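Local structure of BamaA.19900.a (Balamuthia mandrillaris, 6VZZ) at residues D146-M157 with V378-V388; L266-A277 with Y304-H312. The protein is a glucokinase of a pathogenic free-living amoeba, which binds glucose and probably phosphorylates it at O6 with ATP, in the actin-like ATPase superfamily. All coordinates share one frame; numbering follows the deposited sequence.

Interaction 1 (D146-M157 with V378-V388); sequences DLEGTCYGVSSM and VNLNLHGALYV. With BGC (beta-D-glucopyranose), chain B.
Thr150 turns OG1 opposite its own carbonyl carbon (chi1 -59°), and Asn381 does the same with CG (chi1 -61°), bringing hydroxyl and amide together near the start of a glycine-lined helix crossing in the actin-like fold of this glucokinase. Thr150 OG1 donates a hydrogen bond to Asn381 OD1, modelled at 2.4 Å, a length of doubtful accuracy. The amide's other end, ND2, is held by Asp42 OD1, so both ends of the flat group are engaged. Helices 146-157 and 380-388 run almost perpendicular, at 82°, with segment axes approaching to 6.5 Å. Such closeness rests on glycine: Gly153 CA and Gly384 CA lie 4.0 Å apart, and Gly384 CA directs a C-H at Gly149 O over 3.2 Å.

On one side of the glycines, Leu380 enters as a knob among Thr150, Gly153, Val154 and Met157, its CD2 lying 3.9 Å from Met157 SD while CD1 meets Val154 CG2. The extended Met157 chain carries CE over the centre of the His383 ring, 3.9 Å from the centroid, a CH-pi contact; His383 ND1 in turn donates to Asn379 O, from above the carbonyl plane. On the other side, Tyr152 takes Val388 CG2 over one ring face, toward the rim and 4.2 Å from the centroid. Tyr387 brings CE2 obliquely to Tyr152 CD1, 3.6 Å away; the planes are roughly parallel, but little of one ring lies over the other.

The crossing adjoins the glucose pocket: Asp146 begins helix 146-157, and its CB rests by Asn381 ND2. The carboxylate of Asp146 straddles two sugar hydroxyls: OD1 accepts from glucose O4 and OD2 from glucose O6.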
loop_
_atom_site.group_PDB
_atom_site.type_symbol
_atom_site.label_atom_id
_atom_site.label_comp_id
_atom_site.label_asym_id
_atom_site.label_seq_id
_atom_site.Cartn_x
_atom_site.Cartn_y
_atom_site.Cartn_z
ATOM N N ASP A 146 13.212 -4.668 -9.133
ATOM C CA ASP A 146 14.140 -5.503 -8.373
ATOM C C ASP A 146 13.460 -6.153 -7.169
ATOM O O ASP A 146 13.648 -7.352 -6.921
ATOM C CB ASP A 146 15.375 -4.703 -7.951
ATOM C CG ASP A 146 15.042 -3.460 -7.130
ATOM O OD1 ASP A 146 13.888 -2.974 -7.180
ATOM O OD2 ASP A 146 15.959 -2.947 -6.442
ATOM N N LEU A 147 12.651 -5.400 -6.415
ATOM C CA LEU A 147 11.944 -6.024 -5.294
ATOM C C LEU A 147 10.864 -6.981 -5.779
ATOM O O LEU A 147 10.591 -7.993 -5.122
ATOM C CB LEU A 147 11.340 -4.965 -4.374
ATOM C CG LEU A 147 12.161 -4.669 -3.115
ATOM C CD1 LEU A 147 12.111 -5.842 -2.157
ATOM C CD2 LEU A 147 13.597 -4.348 -3.479
ATOM N N GLU A 148 10.235 -6.670 -6.913
ATOM C CA GLU A 148 9.379 -7.648 -7.564
ATOM C C GLU A 148 10.154 -8.932 -7.855
ATOM O O GLU A 148 9.632 -10.040 -7.674
ATOM C CB GLU A 148 8.797 -7.031 -8.839
ATOM C CG GLU A 148 8.036 -7.982 -9.744
ATOM C CD GLU A 148 7.404 -7.269 -10.933
ATOM O OE1 GLU A 148 7.784 -6.106 -11.215
ATOM O OE2 GLU A 148 6.519 -7.873 -11.586
ATOM N N GLY A 149 11.416 -8.805 -8.274
ATOM C CA GLY A 149 12.244 -9.987 -8.449
ATOM C C GLY A 149 12.535 -10.704 -7.141
ATOM O O GLY A 149 12.569 -11.940 -7.092
ATOM N N THR A 150 12.756 -9.940 -6.065
ATOM C CA THR A 150 12.967 -10.544 -4.752
ATOM C C THR A 150 11.791 -11.429 -4.370
ATOM O O THR A 150 11.970 -12.563 -3.908
ATOM C CB THR A 150 13.167 -9.455 -3.694
ATOM O OG1 THR A 150 14.301 -8.644 -4.031
ATOM C CG2 THR A 150 13.376 -10.075 -2.325
ATOM N N CYS A 151 10.572 -10.928 -4.576
ATOM C CA CYS A 151 9.398 -11.703 -4.201
ATOM C C CYS A 151 9.325 -13.018 -4.972
ATOM O O CYS A 151 9.034 -14.069 -4.382
ATOM C CB CYS A 151 8.140 -10.867 -4.402
ATOM S SG CYS A 151 8.114 -9.441 -3.294
ATOM N N TYR A 152 9.596 -12.993 -6.282
ATOM C CA TYR A 152 9.582 -14.247 -7.028
ATOM C C TYR A 152 10.645 -15.199 -6.503
ATOM O O TYR A 152 10.417 -16.414 -6.417
ATOM C CB TYR A 152 9.774 -13.991 -8.521
ATOM C CG TYR A 152 8.554 -13.414 -9.185
ATOM C CD1 TYR A 152 7.394 -14.175 -9.329
ATOM C CD2 TYR A 152 8.551 -12.112 -9.666
ATOM C CE1 TYR A 152 6.267 -13.652 -9.941
ATOM C CE2 TYR A 152 7.427 -11.575 -10.267
ATOM C CZ TYR A 152 6.293 -12.349 -10.405
ATOM O OH TYR A 152 5.179 -11.819 -11.007
ATOM N N GLY A 153 11.803 -14.663 -6.120
ATOM C CA GLY A 153 12.807 -15.495 -5.487
ATOM C C GLY A 153 12.318 -16.093 -4.183
ATOM O O GLY A 153 12.490 -17.290 -3.930
ATOM N N VAL A 154 11.707 -15.260 -3.333
ATOM C CA VAL A 154 11.164 -15.738 -2.064
ATOM C C VAL A 154 10.101 -16.794 -2.314
ATOM O O VAL A 154 10.132 -17.882 -1.727
ATOM C CB VAL A 154 10.599 -14.570 -1.239
ATOM C CG1 VAL A 154 9.844 -15.103 -0.038
ATOM C CG2 VAL A 154 11.707 -13.639 -0.807
ATOM N N SER A 155 9.144 -16.485 -3.199
ATOM C CA SER A 155 8.064 -17.421 -3.485
ATOM C C SER A 155 8.610 -18.735 -4.022
ATOM O O SER A 155 8.142 -19.817 -3.645
ATOM C CB SER A 155 7.085 -16.799 -4.477
ATOM O OG SER A 155 6.080 -17.732 -4.859
ATOM N N SER A 156 9.612 -18.656 -4.896
ATOM C CA SER A 156 10.245 -19.860 -5.421
ATOM C C SER A 156 10.857 -20.699 -4.302
ATOM O O SER A 156 10.692 -21.924 -4.271
ATOM C CB SER A 156 11.298 -19.462 -6.451
ATOM O OG SER A 156 12.092 -20.572 -6.793
ATOM N N MET A 157 11.548 -20.056 -3.358
ATOM C CA MET A 157 12.174 -20.808 -2.278
ATOM C C MET A 157 11.149 -21.315 -1.279
ATOM O O MET A 157 11.343 -22.381 -0.680
ATOM C CB MET A 157 13.218 -19.950 -1.576
ATOM C CG MET A 157 14.357 -19.578 -2.471
ATOM S SD MET A 157 15.805 -19.118 -1.536
ATOM C CE MET A 157 17.020 -19.113 -2.863
ATOM N N VAL A 378 22.492 -14.342 -0.524
ATOM C CA VAL A 378 21.938 -15.037 -1.675
ATOM C C VAL A 378 21.218 -13.971 -2.485
ATOM O O VAL A 378 20.524 -13.112 -1.926
ATOM C CB VAL A 378 21.015 -16.203 -1.264
ATOM C CG1 VAL A 378 19.905 -15.739 -0.344
ATOM C CG2 VAL A 378 20.432 -16.868 -2.492
ATOM N N ASN A 379 21.426 -13.954 -3.794
ATOM C CA ASN A 379 20.853 -12.867 -4.579
ATOM C C ASN A 379 19.452 -13.303 -4.981
ATOM O O ASN A 379 19.241 -13.982 -5.981
ATOM C CB ASN A 379 21.734 -12.503 -5.766
ATOM C CG ASN A 379 21.472 -11.087 -6.252
ATOM O OD1 ASN A 379 20.361 -10.579 -6.117
ATOM N ND2 ASN A 379 22.490 -10.435 -6.792
ATOM N N LEU A 380 18.482 -12.939 -4.149
ATOM C CA LEU A 380 17.103 -13.329 -4.399
ATOM C C LEU A 380 16.571 -12.682 -5.667
ATOM O O LEU A 380 15.708 -13.261 -6.336
ATOM C CB LEU A 380 16.234 -12.964 -3.191
ATOM C CG LEU A 380 16.398 -13.848 -1.948
ATOM C CD1 LEU A 380 15.704 -13.223 -0.745
ATOM C CD2 LEU A 380 15.845 -15.240 -2.193
ATOM N N ASN A 381 17.072 -11.492 -6.010
ATOM C CA ASN A 381 16.672 -10.834 -7.249
ATOM C C ASN A 381 17.011 -11.690 -8.458
ATOM O O ASN A 381 16.200 -11.815 -9.386
ATOM C CB ASN A 381 17.359 -9.475 -7.366
ATOM C CG ASN A 381 16.983 -8.537 -6.245
ATOM O OD1 ASN A 381 16.252 -8.914 -5.324
ATOM N ND2 ASN A 381 17.489 -7.310 -6.302
ATOM N N LEU A 382 18.215 -12.270 -8.473
ATOM C CA LEU A 382 18.628 -13.085 -9.607
ATOM C C LEU A 382 17.788 -14.346 -9.704
ATOM O O LEU A 382 17.399 -14.748 -10.807
ATOM C CB LEU A 382 20.111 -13.436 -9.503
ATOM C CG LEU A 382 21.103 -12.293 -9.704
ATOM C CD1 LEU A 382 22.495 -12.803 -9.456
ATOM C CD2 LEU A 382 20.986 -11.718 -11.104
ATOM N N HIS A 383 17.496 -14.983 -8.562
ATOM C CA HIS A 383 16.600 -16.134 -8.571
ATOM C C HIS A 383 15.246 -15.754 -9.152
ATOM O O HIS A 383 14.701 -16.467 -10.003
ATOM C CB HIS A 383 16.432 -16.705 -7.159
ATOM C CG HIS A 383 17.566 -17.574 -6.713
ATOM N ND1 HIS A 383 18.563 -17.126 -5.874
ATOM C CD2 HIS A 383 17.855 -18.869 -6.979
ATOM C CE1 HIS A 383 19.419 -18.106 -5.642
ATOM N NE2 HIS A 383 19.013 -19.173 -6.304
ATOM N N GLY A 384 14.694 -14.621 -8.706
ATOM C CA GLY A 384 13.403 -14.179 -9.209
ATOM C C GLY A 384 13.436 -13.890 -10.696
ATOM O O GLY A 384 12.578 -14.354 -11.453
ATOM N N ALA A 385 14.447 -13.138 -11.138
ATOM C CA ALA A 385 14.566 -12.839 -12.560
ATOM C C ALA A 385 14.678 -14.114 -13.379
ATOM O O ALA A 385 14.103 -14.210 -14.471
ATOM C CB ALA A 385 15.764 -11.929 -12.817
ATOM N N LEU A 386 15.409 -15.110 -12.868
ATOM C CA LEU A 386 15.561 -16.354 -13.615
ATOM C C LEU A 386 14.276 -17.172 -13.610
ATOM O O LEU A 386 14.017 -17.920 -14.554
ATOM C CB LEU A 386 16.726 -17.168 -13.060
ATOM C CG LEU A 386 18.108 -16.668 -13.477
ATOM C CD1 LEU A 386 19.201 -17.357 -12.687
ATOM C CD2 LEU A 386 18.326 -16.883 -14.965
ATOM N N TYR A 387 13.453 -17.032 -12.574
ATOM C CA TYR A 387 12.142 -17.662 -12.599
ATOM C C TYR A 387 11.262 -17.055 -13.691
ATOM O O TYR A 387 10.627 -17.782 -14.464
ATOM C CB TYR A 387 11.493 -17.536 -11.223
ATOM C CG TYR A 387 10.041 -17.927 -11.183
ATOM C CD1 TYR A 387 9.661 -19.264 -11.166
ATOM C CD2 TYR A 387 9.043 -16.957 -11.150
ATOM C CE1 TYR A 387 8.324 -19.624 -11.129
ATOM C CE2 TYR A 387 7.707 -17.304 -11.112
ATOM C CZ TYR A 387 7.354 -18.638 -11.102
ATOM O OH TYR A 387 6.026 -18.982 -11.068
ATOM N N VAL A 388 11.240 -15.724 -13.792
ATOM C CA VAL A 388 10.450 -15.058 -14.824
ATOM C C VAL A 388 10.989 -15.362 -16.222
ATOM O O VAL A 388 10.217 -15.580 -17.164
ATOM C CB VAL A 388 10.416 -13.544 -14.567
ATOM C CG1 VAL A 388 9.685 -12.852 -15.708
ATOM C CG2 VAL A 388 9.777 -13.242 -13.212
HETATM C C2 BGC B . 13.423 2.555 -6.461
HETATM C C3 BGC B . 12.722 1.207 -6.399
HETATM C C4 BGC B . 13.710 0.123 -5.984
HETATM C C5 BGC B . 14.390 0.530 -4.681
HETATM C C6 BGC B . 15.426 -0.455 -4.195
HETATM C C1 BGC B . 14.095 2.825 -5.124
HETATM O O1 BGC B . 14.677 4.077 -5.097
HETATM O O2 BGC B . 12.487 3.581 -6.766
HETATM O O3 BGC B . 12.127 0.896 -7.651
HETATM O O4 BGC B . 13.026 -1.103 -5.771
HETATM O O5 BGC B . 15.043 1.792 -4.869
HETATM O O6 BGC B . 16.309 -0.834 -5.230
#

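Interaction 2 (L266-A277 with Y304-H312); sequences LVITYKWVLDEA and YAHKAMMLH
Ala308 fits its methyl as a knob between Leu266, Thr269, Tyr270 and Val273, and the larger side chains are arranged round it. Ala308 CB lies 3.7 Å from Tyr270 CA, where the two helices come near each other. The segment axes are inclined at 131°, about midway between perpendicular and antiparallel, without a hydrogen bond between them; the joint is apolar packing. It belongs to the helical part of the glucokinase fold, with the His312 side chain about 12 Å from a bound glucose.

The Tyr270 ring presents its edge: Ala305 N lies near the ring plane, 3.5 Å from Tyr270 CE1, while Ala308 CB also lies along its rim. Its CG is set trans to the backbone nitrogen (chi1 -172°), which lays the ring along helix 304-312, and OH reaches Leu284 O. Toward the C-terminal end of 266-277, Tyr304 receives Val273 CG1 at its own edge, 3.6 Å from CD1. Leu274 CD2 and Ala277 CB approach the same ring obliquely.

At the far end Leu266 does two jobs: its CB stands over one face of the His312 imidazole, offset to the rim and 4.3 Å from the centroid, and its CD2 lies 3.7 Å from Met309 SD, the two chains crossing at a slant. The imidazole's ND1 is hydrogen-bonded to Ile260 O. Trp272 and Leu311 cross nearly at right angles, CZ3 against CD1.

Around this helix pair, helix 289-295 covers Leu266, Tyr270 and Met309 through Ile292 and Ala293. Helix 234-249 packs against Thr269 and Trp272 through Leu240, and its Glu236 makes a salt bridge with Lys307.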
loop_
_atom_site.group_PDB
_atom_site.type_symbol
_atom_site.label_atom_id
_atom_site.label_comp_id
_atom_site.label_asym_id
_atom_site.label_seq_id
_atom_site.Cartn_x
_atom_site.Cartn_y
_atom_site.Cartn_z
ATOM N N LEU A 266 21.917 6.855 5.537
ATOM C CA LEU A 266 22.742 6.625 6.715
ATOM C C LEU A 266 23.921 7.589 6.747
ATOM O O LEU A 266 24.301 8.080 7.813
ATOM C CB LEU A 266 23.224 5.177 6.742
ATOM C CG LEU A 266 24.165 4.817 7.893
ATOM C CD1 LEU A 266 23.486 4.992 9.244
ATOM C CD2 LEU A 266 24.695 3.407 7.728
ATOM N N VAL A 267 24.494 7.897 5.584
ATOM C CA VAL A 267 25.623 8.816 5.539
ATOM C C VAL A 267 25.190 10.223 5.934
ATOM O O VAL A 267 25.899 10.920 6.673
ATOM C CB VAL A 267 26.278 8.795 4.143
ATOM C CG1 VAL A 267 27.275 9.937 3.997
ATOM C CG2 VAL A 267 26.953 7.456 3.884
ATOM N N ILE A 268 24.029 10.673 5.453
ATOM C CA ILE A 268 23.633 12.049 5.744
ATOM C C ILE A 268 23.140 12.176 7.182
ATOM O O ILE A 268 23.380 13.195 7.839
ATOM C CB ILE A 268 22.591 12.559 4.724
ATOM C CG1 ILE A 268 22.479 14.082 4.811
ATOM C CG2 ILE A 268 21.228 11.907 4.921
ATOM C CD1 ILE A 268 21.454 14.688 3.855
ATOM N N THR A 269 22.468 11.143 7.705
ATOM C CA THR A 269 22.134 11.125 9.125
ATOM C C THR A 269 23.395 11.163 9.984
ATOM O O THR A 269 23.448 11.866 11.001
ATOM C CB THR A 269 21.296 9.886 9.436
ATOM O OG1 THR A 269 20.080 9.943 8.685
ATOM C CG2 THR A 269 20.969 9.805 10.924
ATOM N N TYR A 270 24.426 10.418 9.575
ATOM C CA TYR A 270 25.709 10.440 10.271
ATOM C C TYR A 270 26.301 11.845 10.303
ATOM O O TYR A 270 26.799 12.290 11.344
ATOM C CB TYR A 270 26.668 9.461 9.590
ATOM C CG TYR A 270 27.972 9.223 10.310
ATOM C CD1 TYR A 270 27.999 8.637 11.573
ATOM C CD2 TYR A 270 29.183 9.557 9.718
ATOM C CE1 TYR A 270 29.197 8.409 12.233
ATOM C CE2 TYR A 270 30.383 9.330 10.367
ATOM C CZ TYR A 270 30.385 8.758 11.623
ATOM O OH TYR A 270 31.576 8.530 12.269
ATOM N N LYS A 271 26.254 12.564 9.170
ATOM C CA LYS A 271 26.803 13.920 9.141
ATOM C C LYS A 271 26.001 14.862 10.031
ATOM O O LYS A 271 26.567 15.799 10.605
ATOM C CB LYS A 271 26.859 14.449 7.702
ATOM N N TRP A 272 24.696 14.618 10.179
ATOM C CA TRP A 272 23.885 15.419 11.094
ATOM C C TRP A 272 24.276 15.167 12.545
ATOM O O TRP A 272 24.441 16.110 13.328
ATOM C CB TRP A 272 22.404 15.121 10.880
ATOM C CG TRP A 272 21.538 15.625 11.981
ATOM C CD1 TRP A 272 21.096 16.904 12.159
ATOM C CD2 TRP A 272 20.990 14.857 13.059
ATOM N NE1 TRP A 272 20.310 16.982 13.288
ATOM C CE2 TRP A 272 20.232 15.739 13.859
ATOM C CE3 TRP A 272 21.076 13.513 13.433
ATOM C CZ2 TRP A 272 19.563 15.318 15.006
ATOM C CZ3 TRP A 272 20.411 13.096 14.575
ATOM C CH2 TRP A 272 19.662 13.997 15.347
ATOM N N VAL A 273 24.415 13.893 12.926
ATOM C CA VAL A 273 24.891 13.555 14.265
ATOM C C VAL A 273 26.206 14.266 14.556
ATOM O O VAL A 273 26.404 14.819 15.644
ATOM C CB VAL A 273 25.028 12.027 14.417
ATOM C CG1 VAL A 273 25.838 11.680 15.659
ATOM C CG2 VAL A 273 23.661 11.377 14.470
ATOM N N LEU A 274 27.113 14.290 13.575
ATOM C CA LEU A 274 28.411 14.926 13.786
ATOM C C LEU A 274 28.298 16.445 13.871
ATOM O O LEU A 274 29.056 17.073 14.616
ATOM C CB LEU A 274 29.381 14.519 12.676
ATOM C CG LEU A 274 29.693 13.021 12.589
ATOM C CD1 LEU A 274 30.701 12.732 11.495
ATOM C CD2 LEU A 274 30.188 12.474 13.923
ATOM N N ASP A 275 27.370 17.056 13.129
ATOM C CA ASP A 275 27.234 18.511 13.177
ATOM C C ASP A 275 26.697 18.973 14.521
ATOM O O ASP A 275 27.144 19.994 15.060
ATOM C CB ASP A 275 26.318 19.006 12.056
ATOM C CG ASP A 275 26.986 18.975 10.697
ATOM O OD1 ASP A 275 28.144 18.517 10.609
ATOM O OD2 ASP A 275 26.350 19.410 9.713
ATOM N N GLU A 276 25.729 18.241 15.074
ATOM C CA GLU A 276 25.166 18.615 16.363
ATOM C C GLU A 276 26.157 18.426 17.503
ATOM O O GLU A 276 25.990 19.034 18.566
ATOM C CB GLU A 276 23.889 17.816 16.613
ATOM C CG GLU A 276 22.828 18.072 15.558
ATOM C CD GLU A 276 21.440 18.191 16.146
ATOM O OE1 GLU A 276 21.215 17.638 17.245
ATOM O OE2 GLU A 276 20.578 18.848 15.516
ATOM N N ALA A 277 27.190 17.616 17.299
ATOM C CA ALA A 277 28.230 17.404 18.292
ATOM C C ALA A 277 29.498 18.190 17.991
ATOM O O ALA A 277 30.461 18.095 18.757
ATOM C CB ALA A 277 28.555 15.910 18.401
ATOM N N TYR A 304 28.591 7.844 17.774
ATOM C CA TYR A 304 27.913 8.599 16.726
ATOM C C TYR A 304 27.424 7.679 15.618
ATOM O O TYR A 304 26.297 7.833 15.135
ATOM C CB TYR A 304 28.850 9.675 16.180
ATOM C CG TYR A 304 29.420 10.558 17.263
ATOM C CD1 TYR A 304 28.598 11.405 17.999
ATOM C CD2 TYR A 304 30.779 10.543 17.560
ATOM C CE1 TYR A 304 29.115 12.219 18.995
ATOM C CE2 TYR A 304 31.305 11.358 18.554
ATOM C CZ TYR A 304 30.467 12.190 19.267
ATOM O OH TYR A 304 30.975 12.992 20.263
ATOM N N ALA A 305 28.251 6.714 15.202
ATOM C CA ALA A 305 27.790 5.726 14.231
ATOM C C ALA A 305 26.554 5.007 14.748
ATOM O O ALA A 305 25.582 4.801 14.011
ATOM C CB ALA A 305 28.904 4.726 13.921
ATOM N N HIS A 306 26.569 4.642 16.027
ATOM C CA HIS A 306 25.415 3.999 16.638
ATOM C C HIS A 306 24.181 4.887 16.551
ATOM O O HIS A 306 23.108 4.436 16.133
ATOM C CB HIS A 306 25.742 3.656 18.089
ATOM C CG HIS A 306 24.620 2.994 18.819
ATOM N ND1 HIS A 306 23.646 3.704 19.486
ATOM C CD2 HIS A 306 24.318 1.686 18.989
ATOM C CE1 HIS A 306 22.791 2.864 20.038
ATOM N NE2 HIS A 306 23.179 1.633 19.756
ATOM N N LYS A 307 24.322 6.163 16.926
ATOM C CA LYS A 307 23.181 7.076 16.934
ATOM C C LYS A 307 22.555 7.186 15.548
ATOM O O LYS A 307 21.329 7.108 15.400
ATOM C CB LYS A 307 23.618 8.450 17.453
ATOM C CG LYS A 307 22.489 9.453 17.669
ATOM C CD LYS A 307 21.452 8.927 18.656
ATOM C CE LYS A 307 20.321 9.933 18.899
ATOM N NZ LYS A 307 19.238 9.388 19.773
ATOM N N ALA A 308 23.387 7.337 14.514
ATOM C CA ALA A 308 22.871 7.433 13.152
ATOM C C ALA A 308 22.217 6.125 12.716
ATOM O O ALA A 308 21.121 6.121 12.141
ATOM C CB ALA A 308 23.998 7.818 12.198
ATOM N N MET A 309 22.881 5.000 12.976
ATOM C CA MET A 309 22.321 3.706 12.603
ATOM C C MET A 309 21.004 3.448 13.332
ATOM O O MET A 309 20.058 2.904 12.752
ATOM C CB MET A 309 23.336 2.609 12.908
ATOM C CG MET A 309 23.071 1.285 12.245
ATOM S SD MET A 309 23.445 1.354 10.487
ATOM C CE MET A 309 23.008 -0.300 9.986
ATOM N N MET A 310 20.932 3.838 14.607
ATOM C CA MET A 310 19.687 3.766 15.364
ATOM C C MET A 310 18.551 4.473 14.632
ATOM O O MET A 310 17.462 3.915 14.453
ATOM C CB MET A 310 19.904 4.384 16.743
ATOM C CG MET A 310 18.877 4.006 17.783
ATOM S SD MET A 310 18.840 2.223 18.027
ATOM C CE MET A 310 17.310 1.826 17.181
ATOM N N LEU A 311 18.784 5.718 14.213
ATOM C CA LEU A 311 17.743 6.466 13.519
ATOM C C LEU A 311 17.453 5.861 12.158
ATOM O O LEU A 311 16.298 5.829 11.717
ATOM C CB LEU A 311 18.154 7.927 13.376
ATOM C CG LEU A 311 18.109 8.723 14.670
ATOM C CD1 LEU A 311 19.208 9.747 14.680
ATOM C CD2 LEU A 311 16.754 9.388 14.791
ATOM N N HIS A 312 18.498 5.392 11.477
ATOM C CA HIS A 312 18.339 4.696 10.205
ATOM C C HIS A 312 17.333 3.561 10.344
ATOM O O HIS A 312 16.313 3.522 9.648
ATOM C CB HIS A 312 19.712 4.189 9.755
ATOM C CG HIS A 312 19.698 3.379 8.500
ATOM N ND1 HIS A 312 19.431 3.923 7.263
ATOM C CD2 HIS A 312 19.966 2.070 8.286
ATOM C CE1 HIS A 312 19.514 2.978 6.343
ATOM N NE2 HIS A 312 19.835 1.843 6.939
#

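After an N-terminal helix the chain lays down the five-stranded sheet, whose last strand is 141-145, and helix 146-157 follows directly. Its partner comes only near the C terminus, so interaction 1 closes a loop of 220 residues. Inside that span lies interaction 2, which joins 266-277 to 304-312 across just 26 residues; the two loops nest and do not cross. Interaction 1 sits between the sheets, helix 146-159 leaning on strands 186-191, 195-201 and 213-216 while 380-389 reaches Asp42 and Phe61. Interaction 2 joins helices 263-276 and 303-327, with 234-249 and 289-295 packed beside them. The two centres are 33 Å apart, the nearest atoms about 14 Å, without touching.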